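Local coordinates for protein putative gamma-glutamylcyclotransferase YkqA (Bacillus subtilis, PDB 2QIK) that probably acts as a gamma-glutamylcyclotransferase, releasing cyclised gamma-glutamyl groups as 5-oxoproline, although its own substrate is not established, at residues 30-40 with 107-119. Residues are numbered along the deposited sequence; the frame is centred on the assembly and turned at random. Where two conformers were deposited one is given.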
loop_
_atom_site.group_PDB
_atom_site.type_symbol
_atom_site.label_atom_id
_atom_site.label_comp_id
_atom_site.label_asym_id
_atom_site.label_seq_id
_atom_site.Cartn_x
_atom_site.Cartn_y
_atom_site.Cartn_z
ATOM N N GLN A 30 3.384 -1.100 -5.721
ATOM C CA GLN A 30 3.965 -1.295 -4.396
ATOM C C GLN A 30 5.429 -1.685 -4.623
ATOM O O GLN A 30 5.753 -2.696 -5.246
ATOM C CB GLN A 30 3.267 -2.384 -3.608
ATOM C CG GLN A 30 1.734 -2.153 -3.487
ATOM C CD GLN A 30 1.341 -0.818 -2.917
ATOM O OE1 GLN A 30 2.083 -0.192 -2.163
ATOM N NE2 GLN A 30 0.096 -0.380 -3.258
ATOM N N ALA A 31 6.361 -0.861 -4.195
ATOM C CA ALA A 31 7.773 -1.088 -4.471
ATOM C C ALA A 31 8.623 -0.304 -3.473
ATOM O O ALA A 31 8.153 0.689 -2.913
ATOM C CB ALA A 31 8.131 -0.667 -5.887
ATOM N N ARG A 32 9.853 -0.731 -3.282
ATOM C CA ARG A 32 10.747 -0.044 -2.355
ATOM C C ARG A 32 12.195 -0.302 -2.746
ATOM O O ARG A 32 12.538 -1.273 -3.393
ATOM C CB ARG A 32 10.494 -0.462 -0.870
ATOM C CG ARG A 32 10.959 -1.837 -0.523
ATOM C CD ARG A 32 10.599 -2.213 0.887
ATOM N NE ARG A 32 11.246 -3.422 1.310
ATOM C CZ ARG A 32 11.157 -3.931 2.518
ATOM N NH1 ARG A 32 10.428 -3.344 3.442
ATOM N NH2 ARG A 32 11.852 -4.995 2.799
ATOM N N THR A 33 13.046 0.573 -2.236
ATOM C CA THR A 33 14.499 0.394 -2.330
ATOM C C THR A 33 15.148 0.899 -1.061
ATOM O O THR A 33 14.705 1.864 -0.468
ATOM C CB THR A 33 15.037 1.065 -3.580
ATOM O OG1 THR A 33 16.332 0.583 -3.925
ATOM C CG2 THR A 33 15.060 2.557 -3.545
ATOM N N LYS A 34 16.240 0.276 -0.649
ATOM C CA LYS A 34 16.906 0.629 0.585
ATOM C C LYS A 34 17.539 2.041 0.422
ATOM O O LYS A 34 18.284 2.289 -0.542
ATOM C CB LYS A 34 17.965 -0.392 0.976
ATOM C CG LYS A 34 18.658 -0.003 2.275
ATOM C CD LYS A 34 19.350 -1.157 2.973
ATOM C CE LYS A 34 18.430 -2.112 3.730
ATOM N NZ LYS A 34 19.125 -3.308 4.161
ATOM N N GLY A 35 17.253 2.925 1.377
ATOM C CA GLY A 35 17.679 4.291 1.315
ATOM C C GLY A 35 16.827 5.165 2.156
ATOM O O GLY A 35 15.950 4.677 2.843
ATOM N N SER A 36 17.085 6.479 2.124
ATOM C CA SER A 36 16.329 7.424 2.918
ATOM C C SER A 36 15.680 8.471 1.996
ATOM O O SER A 36 16.246 8.873 1.012
ATOM C CB SER A 36 17.250 8.131 3.854
ATOM O OG SER A 36 17.765 7.259 4.838
ATOM N N LEU A 37 14.515 8.925 2.399
ATOM C CA LEU A 37 13.717 9.971 1.746
ATOM C C LEU A 37 13.735 11.234 2.586
ATOM O O LEU A 37 13.579 11.147 3.778
ATOM C CB LEU A 37 12.277 9.453 1.634
ATOM C CG LEU A 37 11.342 10.400 0.906
ATOM C CD1 LEU A 37 11.649 10.574 -0.548
ATOM C CD2 LEU A 37 9.902 9.908 1.041
ATOM N N PHE A 38 13.948 12.363 1.918
ATOM C CA PHE A 38 14.004 13.658 2.564
ATOM C C PHE A 38 13.065 14.615 1.863
ATOM O O PHE A 38 12.934 14.633 0.645
ATOM C CB PHE A 38 15.432 14.217 2.440
ATOM C CG PHE A 38 16.428 13.515 3.325
ATOM C CD1 PHE A 38 16.997 12.372 2.952
ATOM C CD2 PHE A 38 16.745 14.062 4.560
ATOM C CE1 PHE A 38 17.906 11.731 3.840
ATOM C CE2 PHE A 38 17.620 13.424 5.420
ATOM C CZ PHE A 38 18.129 12.292 5.085
ATOM N N ALA A 39 12.511 15.509 2.625
ATOM C CA ALA A 39 11.848 16.687 2.013
ATOM C C ALA A 39 12.949 17.772 1.928
ATOM O O ALA A 39 13.517 18.100 2.935
ATOM C CB ALA A 39 10.792 17.181 2.937
ATOM N N ALA A 40 13.258 18.246 0.729
ATOM C CA ALA A 40 14.186 19.315 0.416
ATOM C C ALA A 40 13.288 20.341 -0.254
ATOM O O ALA A 40 12.107 20.364 0.110
ATOM C CB ALA A 40 15.313 18.808 -0.537
ATOM N N PHE A 107 17.765 19.573 4.348
ATOM C CA PHE A 107 16.462 18.925 4.183
ATOM C C PHE A 107 16.125 18.086 5.410
ATOM O O PHE A 107 16.943 18.011 6.346
ATOM C CB PHE A 107 16.529 18.108 2.961
ATOM C CG PHE A 107 17.762 17.255 2.887
ATOM C CD1 PHE A 107 18.004 16.561 1.746
ATOM C CD2 PHE A 107 18.617 17.076 3.958
ATOM C CE1 PHE A 107 19.047 15.795 1.623
ATOM C CE2 PHE A 107 19.709 16.252 3.849
ATOM C CZ PHE A 107 19.914 15.591 2.701
ATOM N N THR A 108 14.927 17.501 5.449
ATOM C CA THR A 108 14.460 16.833 6.619
ATOM C C THR A 108 14.034 15.416 6.250
ATOM O O THR A 108 13.234 15.200 5.305
ATOM C CB THR A 108 13.295 17.560 7.314
ATOM O OG1 THR A 108 12.108 17.498 6.578
ATOM C CG2 THR A 108 13.502 18.989 7.313
ATOM N N LYS A 109 14.484 14.452 7.026
ATOM C CA LYS A 109 14.175 13.069 6.722
ATOM C C LYS A 109 12.684 12.754 6.977
ATOM O O LYS A 109 12.087 13.199 7.947
ATOM C CB LYS A 109 15.036 12.111 7.642
ATOM C CG LYS A 109 14.859 10.621 7.272
ATOM C CD LYS A 109 15.885 9.671 7.908
ATOM C CE LYS A 109 15.580 8.162 7.684
ATOM N NZ LYS A 109 16.573 7.300 8.384
ATOM N N ILE A 110 12.115 11.913 6.081
ATOM C CA ILE A 110 10.769 11.367 6.198
ATOM C C ILE A 110 10.926 9.945 6.733
ATOM O O ILE A 110 11.363 9.059 6.031
ATOM C CB ILE A 110 10.045 11.340 4.801
ATOM C CG1 ILE A 110 10.098 12.694 4.060
ATOM C CG2 ILE A 110 8.671 10.907 4.946
ATOM C CD1 ILE A 110 9.617 13.887 4.766
ATOM N N SER A 111 10.621 9.742 8.026
ATOM C CA SER A 111 10.842 8.456 8.670
ATOM C C SER A 111 10.236 7.265 7.991
ATOM O O SER A 111 10.818 6.178 7.924
ATOM C CB SER A 111 10.434 8.502 10.174
ATOM O OG SER A 111 9.096 8.142 10.329
ATOM N N SER A 112 9.041 7.462 7.443
ATOM C CA SER A 112 8.322 6.372 6.811
ATOM C C SER A 112 8.915 5.926 5.467
ATOM O O SER A 112 8.587 4.843 4.936
ATOM C CB SER A 112 6.868 6.680 6.550
ATOM O OG SER A 112 6.787 7.692 5.559
ATOM N N GLY A 113 9.754 6.775 4.894
ATOM C CA GLY A 113 10.251 6.550 3.590
ATOM C C GLY A 113 9.220 6.686 2.476
ATOM O O GLY A 113 9.497 6.342 1.321
ATOM N N ASP A 114 8.048 7.220 2.789
ATOM C CA ASP A 114 6.919 7.188 1.870
ATOM C C ASP A 114 6.325 8.565 1.766
ATOM O O ASP A 114 5.744 9.105 2.711
ATOM C CB ASP A 114 5.904 6.128 2.352
ATOM C CG ASP A 114 4.804 5.882 1.354
ATOM O OD1 ASP A 114 4.351 4.699 1.312
ATOM O OD2 ASP A 114 4.360 6.819 0.665
ATOM N N TRP A 115 6.491 9.171 0.570
ATOM C CA TRP A 115 6.048 10.528 0.372
ATOM C C TRP A 115 4.545 10.705 0.517
ATOM O O TRP A 115 4.090 11.708 1.041
ATOM C CB TRP A 115 6.518 10.978 -1.040
ATOM C CG TRP A 115 6.121 12.331 -1.465
ATOM C CD1 TRP A 115 5.380 12.659 -2.602
ATOM C CD2 TRP A 115 6.599 13.507 -0.969
ATOM N NE1 TRP A 115 5.271 13.979 -2.732
ATOM C CE2 TRP A 115 6.006 14.561 -1.755
ATOM C CE3 TRP A 115 7.355 13.857 0.121
ATOM C CZ2 TRP A 115 6.201 15.914 -1.529
ATOM C CZ3 TRP A 115 7.593 15.306 0.303
ATOM C CH2 TRP A 115 7.016 16.244 -0.480
ATOM N N LYS A 116 3.778 9.760 -0.004
ATOM C CA LYS A 116 2.325 9.855 0.158
ATOM C C LYS A 116 1.896 9.709 1.595
ATOM O O LYS A 116 0.944 10.391 2.013
ATOM C CB LYS A 116 1.654 8.816 -0.742
ATOM C CG LYS A 116 1.639 9.036 -2.171
ATOM C CD LYS A 116 0.690 8.217 -2.954
ATOM C CE LYS A 116 0.677 8.725 -4.314
ATOM N NZ LYS A 116 -0.162 7.984 -5.184
ATOM N N GLU A 117 2.533 8.832 2.334
ATOM C CA GLU A 117 2.221 8.708 3.752
ATOM C C GLU A 117 2.582 10.008 4.447
ATOM O O GLU A 117 1.787 10.521 5.245
ATOM C CB GLU A 117 3.005 7.527 4.315
ATOM C CG GLU A 117 2.692 7.175 5.781
ATOM C CD GLU A 117 3.412 7.913 6.832
ATOM O OE1 GLU A 117 3.025 7.725 8.022
ATOM O OE2 GLU A 117 4.386 8.613 6.489
ATOM N N HIS A 118 3.682 10.635 4.065
ATOM C CA HIS A 118 4.099 11.879 4.661
ATOM C C HIS A 118 3.062 12.943 4.353
ATOM O O HIS A 118 2.753 13.799 5.198
ATOM C CB HIS A 118 5.484 12.263 4.150
ATOM C CG HIS A 118 5.851 13.705 4.426
ATOM N ND1 HIS A 118 5.916 14.705 3.476
ATOM C CD2 HIS A 118 6.249 14.257 5.575
ATOM C CE1 HIS A 118 6.285 15.836 4.060
ATOM N NE2 HIS A 118 6.488 15.591 5.338
ATOM N N GLN A 119 2.572 13.015 3.121
ATOM C CA GLN A 119 1.563 14.041 2.747
ATOM C C GLN A 119 0.291 13.865 3.558
ATOM O O GLN A 119 -0.292 14.801 4.019
ATOM C CB GLN A 119 1.266 13.950 1.269
ATOM C CG GLN A 119 2.464 14.421 0.368
ATOM C CD GLN A 119 2.177 14.218 -1.087
ATOM O OE1 GLN A 119 2.312 15.193 -1.880
ATOM N NE2 GLN A 119 1.737 13.079 -1.446
HETATM O O HOH W 1 19.390 8.325 6.998
HETATM O O HOH W 2 13.531 7.859 4.904
#
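A39 and T108 form an antiparallel hydrogen-bonded pair, A39 N to T108 O at 2.8 Å and T108 N to A39 O at 2.9 Å, and I110 N adds a nearly straight bond (177°) to L37 O. Where the strands begin to diverge, a water continues the ladder: it accepts from L37 N, and its oxygen sits 2.7 Å from I110 O. On one face of this ribbon F38 lies between two neighbours. The F107 ring stacks face to face on it, with centroids 4.1 Å apart and planes 20° from parallel, while the aliphatic part of K109 passes over the opposite face near the rim. Swinging CG of F107 between its own backbone N and carbonyl carbon (chi1 48°) brings that ring back over F38. Losing the F38 ring, as with an alanine here, would probably take away the face on which F107 stacks and leave that ring less firmly oriented. Beyond the ring, K109 runs extended toward S36, and a second water links S36 OG to K109 NZ, weakly at the lysine. The other face carries L37, whose CD2 reaches G113 C and, at 3.5 Å, W115 N, where helix 115-122 begins. A39 CB lies 3.9 Å from T108 OG1 on the same face. D114 caps the helix, OD2 accepting from E117 N and also pairing with R12. The three-stranded antiparallel sheet, completed by strand 44-47, thus packs through L37 against the first turn of the helix, close to Y8 of the probable substrate-binding loop of this gamma-glutamylcyclotransferase-like domain.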